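Local coordinates for uroporphyrin-III C-methyltransferase (Thermus thermophilus, PDB 1VE2), which probably transfers methyl groups from S-adenosyl-L-methionine to uroporphyrinogen III, an early step on the way to modified tetrapyrroles, at residues G9-G13 against V115-A121; L125-H131 against L224-L229; L168-L173 against V200-P204; T180-A186 against A214-K220; E193-L197 against E208-S212. All blocks are in the same frame, centred on the assembly; numbering follows the deposited sequence.

How the interactions relate
The parallel sheet that includes strands 4-9 and 109-112 and the mixed sheet made of strands 138-142 to 214-218 form two halves of the chain, and interaction 1 lies where they meet. It comes first in the sequence and leads through helix 119-124 to interaction 2, about 17 Å away between centres. Interactions 2 to 5 all gather round the mixed sheet. Interaction 4 pairs two of its central strands, and the centres of interactions 2, 3 and 5 each lie about 11 Å from that of interaction 4. Interaction 3 packs on the face carrying L182, L216 and V218, interaction 2 on the other, through A183 and L185, and interaction 5 lies at edge strand 194-199. Interactions 1 and 2 also reach the second subunit.

Interaction 1. Residues G9-G13 against V115-A121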
# COMPACT_ATOMS: atom_id res chain seq x y z
N GLY A 9 2.15 0.52 11.67
CA GLY A 9 2.30 -0.53 10.68
C GLY A 9 3.74 -1.05 10.72
O GLY A 9 4.69 -0.26 10.70
N ALA A 10 3.90 -2.37 10.79
CA ALA A 10 5.23 -2.96 10.83
C ALA A 10 5.75 -3.33 9.44
O ALA A 10 6.87 -3.81 9.31
CB ALA A 10 5.21 -4.22 11.72
N GLY A 11 4.94 -3.11 8.42
CA GLY A 11 5.38 -3.48 7.08
C GLY A 11 5.14 -4.97 6.90
O GLY A 11 4.68 -5.63 7.83
N PHE A 12 5.45 -5.50 5.73
CA PHE A 12 5.22 -6.91 5.43
C PHE A 12 6.34 -7.86 5.86
O PHE A 12 6.13 -9.08 5.93
CB PHE A 12 4.99 -7.07 3.92
CG PHE A 12 6.23 -6.86 3.10
CD1 PHE A 12 7.13 -7.90 2.89
CD2 PHE A 12 6.55 -5.60 2.61
CE1 PHE A 12 8.32 -7.69 2.20
CE2 PHE A 12 7.74 -5.39 1.92
CZ PHE A 12 8.63 -6.44 1.72
N GLY A 13 7.52 -7.32 6.14
CA GLY A 13 8.63 -8.18 6.52
C GLY A 13 9.65 -7.61 7.48
O GLY A 13 9.31 -7.20 8.59
N VAL A 115 4.22 -0.34 4.86
CA VAL A 115 4.17 -0.96 3.54
C VAL A 115 3.24 -2.17 3.71
O VAL A 115 3.49 -3.03 4.56
CB VAL A 115 5.59 -1.42 3.10
CG1 VAL A 115 5.51 -2.27 1.86
CG2 VAL A 115 6.47 -0.18 2.83
N THR A 116 2.17 -2.24 2.92
CA THR A 116 1.19 -3.31 3.05
C THR A 116 1.65 -4.73 2.79
O THR A 116 2.58 -4.98 2.02
CB THR A 116 -0.05 -3.05 2.17
OG1 THR A 116 0.35 -3.05 0.79
CG2 THR A 116 -0.68 -1.72 2.54
N SER A 117 0.95 -5.66 3.44
CA SER A 117 1.19 -7.10 3.37
C SER A 117 0.96 -7.64 1.98
O SER A 117 1.52 -8.67 1.61
CB SER A 117 0.27 -7.84 4.34
OG SER A 117 0.48 -7.45 5.69
N ALA A 118 0.11 -6.96 1.21
CA ALA A 118 -0.21 -7.39 -0.14
C ALA A 118 0.67 -6.62 -1.12
O ALA A 118 1.77 -7.06 -1.45
CB ALA A 118 -1.69 -7.13 -0.45
N VAL A 119 0.19 -5.46 -1.55
CA VAL A 119 0.90 -4.60 -2.49
C VAL A 119 2.38 -4.38 -2.19
O VAL A 119 3.22 -4.41 -3.09
CB VAL A 119 0.20 -3.22 -2.59
CG1 VAL A 119 0.98 -2.29 -3.50
CG2 VAL A 119 -1.23 -3.40 -3.11
N GLY A 120 2.70 -4.14 -0.93
CA GLY A 120 4.08 -3.90 -0.56
C GLY A 120 4.98 -5.10 -0.82
O GLY A 120 6.09 -4.94 -1.32
N ALA A 121 4.51 -6.29 -0.47
CA ALA A 121 5.29 -7.51 -0.67
C ALA A 121 5.54 -7.74 -2.15
O ALA A 121 6.66 -8.06 -2.56
CB ALA A 121 4.57 -8.71 -0.06
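F12 and V115 are brought alongside each other by their first torsions: the phenylalanine has its CG between the backbone N and the carbonyl carbon (chi1 71°), and the valine holds CG1 opposite its backbone N (chi1 170°). The two side chains point the same way, and V115 CG1 meets the edge of the ring in its plane, 3.6 Å from F12 CD2. One face of the ring lies against the start of helix 119-124. A121 CA stands almost exactly over its centre, 3.9 Å from the centroid and 7° off the normal, a CH-pi contact made by the backbone itself, while A121 CB touches F12 CD1 at 4.0 Å. G120 has no side chain, and a beta carbon there would clash with V115 CG1, the methyl that meets the ring edge. T116 OG1 accepts a hydrogen bond from G120 N at 3.1 Å and so ties this turn together. One residue before the phenylalanine, G11 CA makes a CA-H...O contact of 3.2 Å with V115 O, at backbone angles that call for glycine. A serine in place of F12 would probably leave A121 CA without the ring face it lies on and V115 CG1 without the edge it touches. F12 O also accepts a hydrogen bond from W190 NE1. A10 and G11 form a classic beta bulge opposite G87 as strand 4-9 gives way to a glycine-rich loop. Such a loop, packed against the link between the two halves of the chain, is a feature of tetrapyrrole methylases, where it probably lies close to the S-adenosyl-L-methionine site.

Interaction 2. Residues L125-H131 against L224-L229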
# COMPACT_ATOMS: atom_id res chain seq x y z
N LEU A 125 9.20 -7.71 -4.49
CA LEU A 125 9.66 -8.75 -5.39
C LEU A 125 9.72 -8.23 -6.82
O LEU A 125 10.01 -8.99 -7.75
CB LEU A 125 8.76 -9.98 -5.32
CG LEU A 125 8.84 -10.77 -4.01
CD1 LEU A 125 7.84 -11.91 -4.03
CD2 LEU A 125 10.25 -11.29 -3.83
N GLY A 126 9.47 -6.93 -6.98
CA GLY A 126 9.50 -6.32 -8.30
C GLY A 126 8.37 -6.79 -9.20
O GLY A 126 8.53 -6.86 -10.42
N LEU A 127 7.23 -7.09 -8.60
CA LEU A 127 6.08 -7.57 -9.36
C LEU A 127 4.97 -6.51 -9.42
O LEU A 127 4.51 -6.04 -8.38
CB LEU A 127 5.55 -8.85 -8.73
CG LEU A 127 6.62 -9.93 -8.52
CD1 LEU A 127 5.98 -11.10 -7.78
CD2 LEU A 127 7.20 -10.38 -9.85
N PRO A 128 4.53 -6.15 -10.63
CA PRO A 128 3.47 -5.15 -10.83
C PRO A 128 2.06 -5.73 -10.75
O PRO A 128 1.85 -6.92 -11.02
CB PRO A 128 3.78 -4.60 -12.21
CG PRO A 128 4.20 -5.86 -12.95
CD PRO A 128 5.11 -6.55 -11.93
N LEU A 129 1.10 -4.90 -10.36
CA LEU A 129 -0.30 -5.30 -10.25
C LEU A 129 -1.06 -4.78 -11.46
O LEU A 129 -2.18 -5.19 -11.73
CB LEU A 129 -0.94 -4.74 -8.97
CG LEU A 129 -0.44 -5.41 -7.69
CD1 LEU A 129 -1.05 -4.72 -6.47
CD2 LEU A 129 -0.82 -6.89 -7.73
N THR A 130 -0.44 -3.85 -12.18
CA THR A 130 -1.02 -3.28 -13.38
C THR A 130 0.08 -3.18 -14.42
O THR A 130 1.25 -3.08 -14.07
CB THR A 130 -1.60 -1.88 -13.13
OG1 THR A 130 -0.58 -1.03 -12.59
CG2 THR A 130 -2.78 -1.96 -12.15
N HIS A 131 -0.30 -3.21 -15.70
CA HIS A 131 0.67 -3.13 -16.78
C HIS A 131 -0.07 -2.88 -18.09
O HIS A 131 -1.13 -3.45 -18.33
CB HIS A 131 1.48 -4.43 -16.86
CG HIS A 131 2.67 -4.34 -17.77
ND1 HIS A 131 2.67 -4.89 -19.04
CD2 HIS A 131 3.88 -3.76 -17.61
CE1 HIS A 131 3.84 -4.64 -19.62
NE2 HIS A 131 4.58 -3.95 -18.77
N LEU A 224 3.59 -11.99 -16.43
CA LEU A 224 4.92 -11.41 -16.49
C LEU A 224 5.81 -11.83 -15.33
O LEU A 224 7.02 -11.59 -15.34
CB LEU A 224 4.84 -9.89 -16.46
CG LEU A 224 4.13 -9.11 -17.57
CD1 LEU A 224 4.03 -7.65 -17.15
CD2 LEU A 224 4.89 -9.25 -18.87
N TYR A 225 5.21 -12.46 -14.33
CA TYR A 225 5.94 -12.84 -13.12
C TYR A 225 7.14 -13.77 -13.29
O TYR A 225 8.10 -13.66 -12.53
CB TYR A 225 4.96 -13.38 -12.09
CG TYR A 225 4.07 -12.30 -11.48
CD1 TYR A 225 3.99 -11.02 -12.05
CD2 TYR A 225 3.31 -12.55 -10.34
CE1 TYR A 225 3.19 -10.03 -11.49
CE2 TYR A 225 2.50 -11.56 -9.77
CZ TYR A 225 2.44 -10.31 -10.35
OH TYR A 225 1.64 -9.34 -9.80
N GLY A 226 7.08 -14.66 -14.27
CA GLY A 226 8.19 -15.58 -14.48
C GLY A 226 9.46 -14.83 -14.84
O GLY A 226 10.55 -15.14 -14.34
N GLU A 227 9.34 -13.83 -15.70
CA GLU A 227 10.48 -13.06 -16.13
C GLU A 227 10.92 -12.01 -15.11
O GLU A 227 12.08 -11.60 -15.10
CB GLU A 227 10.16 -12.40 -17.48
CG GLU A 227 11.19 -11.41 -18.00
CD GLU A 227 10.88 -10.94 -19.41
OE1 GLU A 227 9.68 -10.81 -19.74
OE2 GLU A 227 11.83 -10.68 -20.18
N LEU A 228 10.01 -11.59 -14.24
CA LEU A 228 10.32 -10.57 -13.24
C LEU A 228 10.65 -11.08 -11.84
O LEU A 228 11.34 -10.40 -11.07
CB LEU A 228 9.18 -9.57 -13.16
CG LEU A 228 9.02 -8.62 -14.35
CD1 LEU A 228 7.79 -7.76 -14.17
CD2 LEU A 228 10.27 -7.76 -14.47
N LEU A 229 10.15 -12.26 -11.50
CA LEU A 229 10.36 -12.83 -10.17
C LEU A 229 11.81 -12.93 -9.69
O LEU A 229 12.12 -12.54 -8.57
CB LEU A 229 9.70 -14.20 -10.08
CG LEU A 229 9.72 -14.79 -8.67
CD1 LEU A 229 9.03 -13.83 -7.71
CD2 LEU A 229 9.04 -16.15 -8.66
O HOH W 1 12.43 -10.15 -7.27
O HOH W 2 11.11 -7.59 -11.08
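L127 and Y225 form the close-packed centre of this contact. L127 CB stands over one face of the tyrosine ring, offset toward the rim, 4.0 Å from the centroid in a CH-pi contact, and CD2 of the same leucine reaches L228 CB at 3.9 Å. With CG of Y225 beside its own backbone N (chi1 -72°), the ring extends under the loop and its hydroxyl donates to P128 O at 2.7 Å. That oxygen lies at the ring edge, although the hydroxyl approaches it from above the carbonyl plane. A phenylalanine at Y225 would probably keep the ring packing but leave P128 O without its hydroxyl donor. P128 CD closes the group against L228 CD1, 3.7 Å away. Farther along, L224 CD1 sits over the centre of the H131 ring, 3.7 Å from its centroid. The opposite end of the contact is looser: the backbones are joined there through solvent, one water linking L125 O with L229 O and another donating 2.8 Å bonds to G126 O and L228 O. M90 and A99 of the second subunit pack on P128 and L228. G126, with positive phi, is the C-prime residue of a Schellman motif that ends helix 119-124, and the chain leaving it packs across the short C-terminal helix 225-228.

Interaction 3. Residues L168-L173 against V200-P204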
# COMPACT_ATOMS: atom_id res chain seq x y z
N LEU A 168 -11.79 -22.53 -3.34
CA LEU A 168 -11.05 -21.39 -3.87
C LEU A 168 -11.05 -21.34 -5.39
O LEU A 168 -11.44 -20.33 -5.98
CB LEU A 168 -9.60 -21.43 -3.38
CG LEU A 168 -8.71 -20.27 -3.83
CD1 LEU A 168 -9.30 -18.95 -3.36
CD2 LEU A 168 -7.30 -20.46 -3.28
N LYS A 169 -10.62 -22.42 -6.04
CA LYS A 169 -10.58 -22.46 -7.50
C LYS A 169 -11.95 -22.15 -8.07
O LYS A 169 -12.08 -21.46 -9.09
CB LYS A 169 -10.12 -23.83 -7.98
CG LYS A 169 -9.93 -23.93 -9.49
CD LYS A 169 -9.38 -25.28 -9.93
CE LYS A 169 -10.40 -26.40 -9.82
NZ LYS A 169 -10.80 -26.69 -8.41
N GLU A 170 -12.99 -22.67 -7.41
CA GLU A 170 -14.36 -22.46 -7.88
C GLU A 170 -14.69 -20.98 -7.97
O GLU A 170 -15.07 -20.47 -9.01
CB GLU A 170 -15.38 -23.12 -6.93
CG GLU A 170 -14.89 -24.26 -6.04
CD GLU A 170 -14.03 -25.28 -6.76
OE1 GLU A 170 -14.37 -25.63 -7.91
OE2 GLU A 170 -13.02 -25.73 -6.18
N ARG A 171 -14.55 -20.31 -6.83
CA ARG A 171 -14.84 -18.89 -6.72
C ARG A 171 -14.04 -18.01 -7.66
O ARG A 171 -14.55 -17.02 -8.17
CB ARG A 171 -14.67 -18.44 -5.26
CG ARG A 171 -16.00 -18.29 -4.54
CD ARG A 171 -16.90 -19.49 -4.77
NE ARG A 171 -18.29 -19.24 -4.39
CZ ARG A 171 -19.30 -20.07 -4.64
NH1 ARG A 171 -19.07 -21.21 -5.28
NH2 ARG A 171 -20.53 -19.76 -4.27
N LEU A 172 -12.78 -18.37 -7.88
CA LEU A 172 -11.93 -17.58 -8.78
C LEU A 172 -12.45 -17.73 -10.20
O LEU A 172 -12.30 -16.83 -11.03
CB LEU A 172 -10.47 -18.04 -8.71
CG LEU A 172 -9.71 -17.86 -7.39
CD1 LEU A 172 -8.29 -18.35 -7.56
CD2 LEU A 172 -9.71 -16.39 -6.98
N LEU A 173 -13.06 -18.88 -10.48
CA LEU A 173 -13.61 -19.15 -11.81
C LEU A 173 -14.78 -18.22 -12.11
O LEU A 173 -15.13 -18.00 -13.27
CB LEU A 173 -14.05 -20.61 -11.90
CG LEU A 173 -12.91 -21.63 -11.88
CD1 LEU A 173 -13.47 -23.05 -11.78
CD2 LEU A 173 -12.08 -21.48 -13.14
N VAL A 200 -5.12 -20.64 -12.69
CA VAL A 200 -6.24 -20.93 -11.80
C VAL A 200 -6.59 -22.42 -11.79
O VAL A 200 -6.83 -23.00 -10.74
CB VAL A 200 -7.51 -20.13 -12.20
CG1 VAL A 200 -8.67 -20.50 -11.30
CG2 VAL A 200 -7.23 -18.64 -12.12
N GLU A 201 -6.60 -23.03 -12.97
CA GLU A 201 -6.94 -24.44 -13.10
C GLU A 201 -6.00 -25.36 -12.31
O GLU A 201 -6.40 -26.45 -11.91
CB GLU A 201 -6.95 -24.85 -14.58
CG GLU A 201 -5.57 -24.97 -15.22
CD GLU A 201 -5.64 -25.03 -16.73
OE1 GLU A 201 -6.64 -25.55 -17.26
OE2 GLU A 201 -4.69 -24.56 -17.39
N ASP A 202 -4.76 -24.92 -12.10
CA ASP A 202 -3.80 -25.74 -11.36
C ASP A 202 -4.21 -25.98 -9.91
O ASP A 202 -3.68 -26.89 -9.26
CB ASP A 202 -2.41 -25.11 -11.39
CG ASP A 202 -1.88 -24.96 -12.80
OD1 ASP A 202 -2.14 -25.85 -13.64
OD2 ASP A 202 -1.19 -23.96 -13.07
N LEU A 203 -5.13 -25.18 -9.40
CA LEU A 203 -5.60 -25.32 -8.02
C LEU A 203 -6.47 -26.56 -7.88
O LEU A 203 -7.06 -27.03 -8.86
CB LEU A 203 -6.41 -24.09 -7.59
CG LEU A 203 -5.73 -22.72 -7.60
CD1 LEU A 203 -6.71 -21.67 -7.10
CD2 LEU A 203 -4.49 -22.74 -6.71
N PRO A 204 -6.57 -27.13 -6.67
CA PRO A 204 -5.93 -26.69 -5.42
C PRO A 204 -4.50 -27.22 -5.29
O PRO A 204 -3.73 -26.76 -4.44
CB PRO A 204 -6.83 -27.26 -4.33
CG PRO A 204 -8.14 -27.50 -5.04
CD PRO A 204 -7.69 -28.03 -6.36
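K169 and L203 bring their CA atoms to 5.8 Å where helix 168-173 passes the 3-10 turn 200-202, which is followed by a cis peptide bond before P204. The lysine lies along this turn. K169 CB lies 3.7 Å from L203 CB, and with CG anti to the backbone N (chi1 -175°) the chain runs on over the turn. There CD lies 3.1 Å from L203 O and CG lies 3.5 Å from V200 O, so the aliphatic part of the lysine covers two backbone carbonyls. Bends at its third and fourth torsions turn the amino group back to its own helix, where NZ of K169 forms a salt bridge with E170 OE2 at 3.3 Å, its hydrogen bond weak. The charge is thus paired within the helix, and the lysine meets the turn with its methylenes. Toward the sheet the contact is apolar. L172 CD1 and L203 CD1 meet at 3.7 Å with their side chains at about a right angle, and L168 CD2 flanks the same L203 methyl. V200 CG1 touches both L172 CB and L173 CD2, at 4.0 Å each. L172 continues this core inward against L156, L158, L182 and L216, and V200 against L182 and V218. The helix and the turn that follows strand 194-199 therefore cover neighbouring parts of one face of the mixed sheet, over strands 155-159, 214-218 and 181-186.

Interaction 4. Residues T180-A186 against A214-K220; sequences TPLALLA and ALLVVGK
L184 and L216 lie side by side on one face of the strand pair, pointing the same way, with L184 CD2 4.0 Å from L216 CG. They reach this position by different torsions: CG of L184 sits beside its backbone N (chi1 -65°), whereas CG of L216 stands opposite its own (chi1 178°). On the same face, the CB atoms of A186 and A214 approach to 3.6 Å across a non-hydrogen-bonded pair, where two such small residues let the strands come close. The other face carries A183, L185, L215 and V217. There L185, with its second torsion at 80°, turns CD1 obliquely toward V217 CG2. The strands 181-186 and 214-218 are antiparallel neighbours inside the mixed five-stranded sheet, and each is bordered by a further strand, 194-199 and 155-159 respectively. A183 with V217 and L185 with L215 are hydrogen-bonded pairs. L215 N donates to L185 O at 2.7 Å, and V217 N donates to A183 O at 3.0 Å. At the end of the pair G219 N donates to P181 O at 3.1 Å, nearly along the C=O axis. T180 CG2 presses closer than usual on G219 CA, at 3.5 Å, while T180 OG1 is hydrogen-bonded to P177 O. V218 CG2 meets T180 CG2, that same threonine methyl, at 3.6 Å.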
# COMPACT_ATOMS: atom_id res chain seq x y z
N THR A 180 -6.25 -18.38 -16.64
CA THR A 180 -5.64 -17.16 -16.12
C THR A 180 -4.43 -17.40 -15.23
O THR A 180 -4.48 -18.21 -14.30
CB THR A 180 -6.67 -16.32 -15.33
OG1 THR A 180 -7.80 -16.05 -16.17
CG2 THR A 180 -6.05 -15.00 -14.89
N PRO A 181 -3.32 -16.70 -15.50
CA PRO A 181 -2.10 -16.84 -14.70
C PRO A 181 -2.39 -16.53 -13.24
O PRO A 181 -3.12 -15.59 -12.93
CB PRO A 181 -1.16 -15.81 -15.33
CG PRO A 181 -1.57 -15.83 -16.76
CD PRO A 181 -3.08 -15.84 -16.68
N LEU A 182 -1.83 -17.34 -12.35
CA LEU A 182 -2.03 -17.18 -10.91
C LEU A 182 -0.72 -17.39 -10.15
O LEU A 182 0.06 -18.29 -10.49
CB LEU A 182 -3.09 -18.16 -10.41
CG LEU A 182 -3.51 -18.04 -8.94
CD1 LEU A 182 -4.94 -18.52 -8.79
CD2 LEU A 182 -2.57 -18.84 -8.06
N ALA A 183 -0.50 -16.57 -9.13
CA ALA A 183 0.70 -16.67 -8.32
C ALA A 183 0.35 -16.85 -6.85
O ALA A 183 -0.61 -16.29 -6.35
CB ALA A 183 1.55 -15.43 -8.50
N LEU A 184 1.14 -17.67 -6.17
CA LEU A 184 0.96 -17.93 -4.75
C LEU A 184 2.27 -17.52 -4.09
O LEU A 184 3.32 -18.10 -4.37
CB LEU A 184 0.66 -19.40 -4.49
CG LEU A 184 -0.66 -19.94 -5.07
CD1 LEU A 184 -0.78 -21.43 -4.78
CD2 LEU A 184 -1.84 -19.19 -4.46
N LEU A 185 2.23 -16.52 -3.22
CA LEU A 185 3.44 -16.05 -2.56
C LEU A 185 3.32 -16.13 -1.05
O LEU A 185 2.51 -15.43 -0.44
CB LEU A 185 3.72 -14.60 -2.99
CG LEU A 185 3.69 -14.32 -4.49
CD1 LEU A 185 2.25 -14.16 -4.95
CD2 LEU A 185 4.47 -13.05 -4.79
N ALA A 186 4.15 -16.98 -0.45
CA ALA A 186 4.12 -17.14 0.99
C ALA A 186 5.38 -16.63 1.66
O ALA A 186 6.47 -16.71 1.09
CB ALA A 186 3.90 -18.61 1.34
N ALA A 214 0.06 -16.63 3.34
CA ALA A 214 0.40 -16.48 1.93
C ALA A 214 -0.53 -15.51 1.20
O ALA A 214 -1.62 -15.20 1.67
CB ALA A 214 0.39 -17.83 1.25
N LEU A 215 -0.07 -15.06 0.04
CA LEU A 215 -0.82 -14.14 -0.81
C LEU A 215 -1.13 -14.83 -2.12
O LEU A 215 -0.39 -15.71 -2.55
CB LEU A 215 0.01 -12.90 -1.14
CG LEU A 215 0.51 -11.93 -0.08
CD1 LEU A 215 1.38 -10.86 -0.75
CD2 LEU A 215 -0.66 -11.29 0.63
N LEU A 216 -2.20 -14.40 -2.76
CA LEU A 216 -2.61 -14.94 -4.04
C LEU A 216 -2.84 -13.75 -4.97
O LEU A 216 -3.45 -12.77 -4.57
CB LEU A 216 -3.91 -15.74 -3.90
CG LEU A 216 -4.52 -16.36 -5.17
CD1 LEU A 216 -5.50 -17.47 -4.76
CD2 LEU A 216 -5.24 -15.30 -5.99
N VAL A 217 -2.31 -13.84 -6.19
CA VAL A 217 -2.50 -12.79 -7.18
C VAL A 217 -2.91 -13.47 -8.48
O VAL A 217 -2.22 -14.37 -8.97
CB VAL A 217 -1.20 -11.99 -7.43
CG1 VAL A 217 -1.49 -10.81 -8.35
CG2 VAL A 217 -0.61 -11.51 -6.11
N VAL A 218 -4.05 -13.05 -9.04
CA VAL A 218 -4.55 -13.64 -10.27
C VAL A 218 -4.90 -12.57 -11.31
O VAL A 218 -5.36 -11.48 -10.97
CB VAL A 218 -5.77 -14.56 -9.98
CG1 VAL A 218 -6.85 -13.79 -9.24
CG2 VAL A 218 -6.31 -15.17 -11.27
N GLY A 219 -4.67 -12.89 -12.58
CA GLY A 219 -4.96 -11.96 -13.65
C GLY A 219 -3.89 -11.99 -14.73
O GLY A 219 -2.80 -12.52 -14.51
N LYS A 220 -4.21 -11.42 -15.88
CA LYS A 220 -3.28 -11.38 -17.01
C LYS A 220 -1.91 -10.80 -16.68
O LYS A 220 -0.91 -11.19 -17.28
CB LYS A 220 -3.90 -10.57 -18.16
CG LYS A 220 -5.13 -11.21 -18.79
CD LYS A 220 -5.69 -10.36 -19.91
CE LYS A 220 -6.87 -11.04 -20.58
NZ LYS A 220 -7.41 -10.23 -21.71

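Interaction 5. Residues E193-L197 against E208-S212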
# COMPACT_ATOMS: atom_id res chain seq x y z
N GLU A 193 10.55 -18.05 2.46
CA GLU A 193 9.78 -17.41 1.41
C GLU A 193 9.59 -18.38 0.25
O GLU A 193 10.55 -19.01 -0.20
CB GLU A 193 10.51 -16.16 0.92
CG GLU A 193 9.92 -15.54 -0.33
CD GLU A 193 10.74 -14.37 -0.81
OE1 GLU A 193 10.84 -13.37 -0.08
OE2 GLU A 193 11.29 -14.46 -1.93
N ALA A 194 8.36 -18.51 -0.23
CA ALA A 194 8.07 -19.41 -1.33
C ALA A 194 7.07 -18.81 -2.32
O ALA A 194 6.04 -18.27 -1.93
CB ALA A 194 7.53 -20.73 -0.78
N VAL A 195 7.40 -18.92 -3.61
CA VAL A 195 6.54 -18.40 -4.67
C VAL A 195 6.26 -19.48 -5.70
O VAL A 195 7.18 -20.17 -6.15
CB VAL A 195 7.20 -17.20 -5.39
CG1 VAL A 195 6.31 -16.71 -6.51
CG2 VAL A 195 7.46 -16.08 -4.40
N ARG A 196 4.99 -19.65 -6.07
CA ARG A 196 4.61 -20.63 -7.07
C ARG A 196 3.78 -19.96 -8.16
O ARG A 196 2.80 -19.25 -7.86
CB ARG A 196 3.80 -21.77 -6.45
CG ARG A 196 4.54 -22.55 -5.38
CD ARG A 196 3.79 -23.82 -5.04
NE ARG A 196 3.93 -24.18 -3.64
CZ ARG A 196 3.33 -25.22 -3.07
NH1 ARG A 196 3.51 -25.47 -1.78
NH2 ARG A 196 2.56 -26.02 -3.80
N LEU A 197 4.17 -20.18 -9.41
CA LEU A 197 3.48 -19.58 -10.55
C LEU A 197 2.78 -20.64 -11.37
O LEU A 197 3.32 -21.72 -11.61
CB LEU A 197 4.49 -18.83 -11.41
CG LEU A 197 5.36 -17.83 -10.64
CD1 LEU A 197 6.37 -17.17 -11.57
CD2 LEU A 197 4.46 -16.79 -9.99
N GLU A 208 -1.73 -26.53 -1.79
CA GLU A 208 -1.41 -27.53 -0.77
C GLU A 208 0.08 -27.78 -0.62
O GLU A 208 0.74 -28.25 -1.55
CB GLU A 208 -2.12 -28.85 -1.10
CG GLU A 208 -1.97 -29.92 -0.03
CD GLU A 208 -2.76 -31.18 -0.34
OE1 GLU A 208 -2.50 -31.81 -1.39
OE2 GLU A 208 -3.65 -31.53 0.46
N GLY A 209 0.60 -27.46 0.56
CA GLY A 209 2.02 -27.64 0.83
C GLY A 209 2.72 -26.32 1.04
O GLY A 209 3.81 -26.26 1.61
N LEU A 210 2.08 -25.24 0.59
CA LEU A 210 2.63 -23.90 0.73
C LEU A 210 2.60 -23.40 2.16
O LEU A 210 1.63 -23.62 2.88
CB LEU A 210 1.85 -22.92 -0.15
CG LEU A 210 2.55 -22.31 -1.36
CD1 LEU A 210 1.64 -21.25 -1.96
CD2 LEU A 210 3.88 -21.70 -0.96
N PRO A 211 3.67 -22.73 2.60
CA PRO A 211 3.76 -22.18 3.96
C PRO A 211 2.64 -21.17 4.22
O PRO A 211 1.78 -20.93 3.37
CB PRO A 211 5.13 -21.52 3.96
CG PRO A 211 5.92 -22.42 3.12
CD PRO A 211 4.99 -22.66 1.94
N SER A 212 2.68 -20.56 5.40
CA SER A 212 1.69 -19.56 5.79
C SER A 212 2.31 -18.44 6.63
O SER A 212 3.30 -18.65 7.35
CB SER A 212 0.56 -20.21 6.58
OG SER A 212 -0.19 -21.10 5.77
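A194 and L210 are the closest pair of CA atoms across this contact, at 7.3 Å, a spacing too wide for backbone pairing, so extended strand 194-199 reaches the irregular segment 208-212 with its side chains, which meet both side chains and backbone there. A194 CB touches L210 CD2 at 3.8 Å and P211 CD at 4.2 Å, small methyl against the leucine and the proline ring. Two residues on, R196 points toward the same segment, and its side chain slides past L210 in the opposite direction. The leucine CG lies over one face of the guanidinium, with R196 CZ 3.5 Å from L210 CG, while the backbone of G209 and E208 O lie at the edge of the group, near its plane. R196 NH1 comes within 2.8 Å of L210 N, both of them donors, so the position of the guanidinium end is doubtful in detail. Strand 194-199 is the outermost strand of the mixed sheet within this chain, and segment 208-212 belongs to the connection that leads to strand 214-218, passing over the intervening strand 181-186. L210 accordingly also packs on L184 and A186 of that strand. Its first torsion, -112°, lies away from the usual staggered positions and is, like the guanidinium end, uncertain in detail. G209, at angles that call for glycine, lies beside NH1, and R196 NH2 stays 3.7 Å from E208 O, too long for a hydrogen bond.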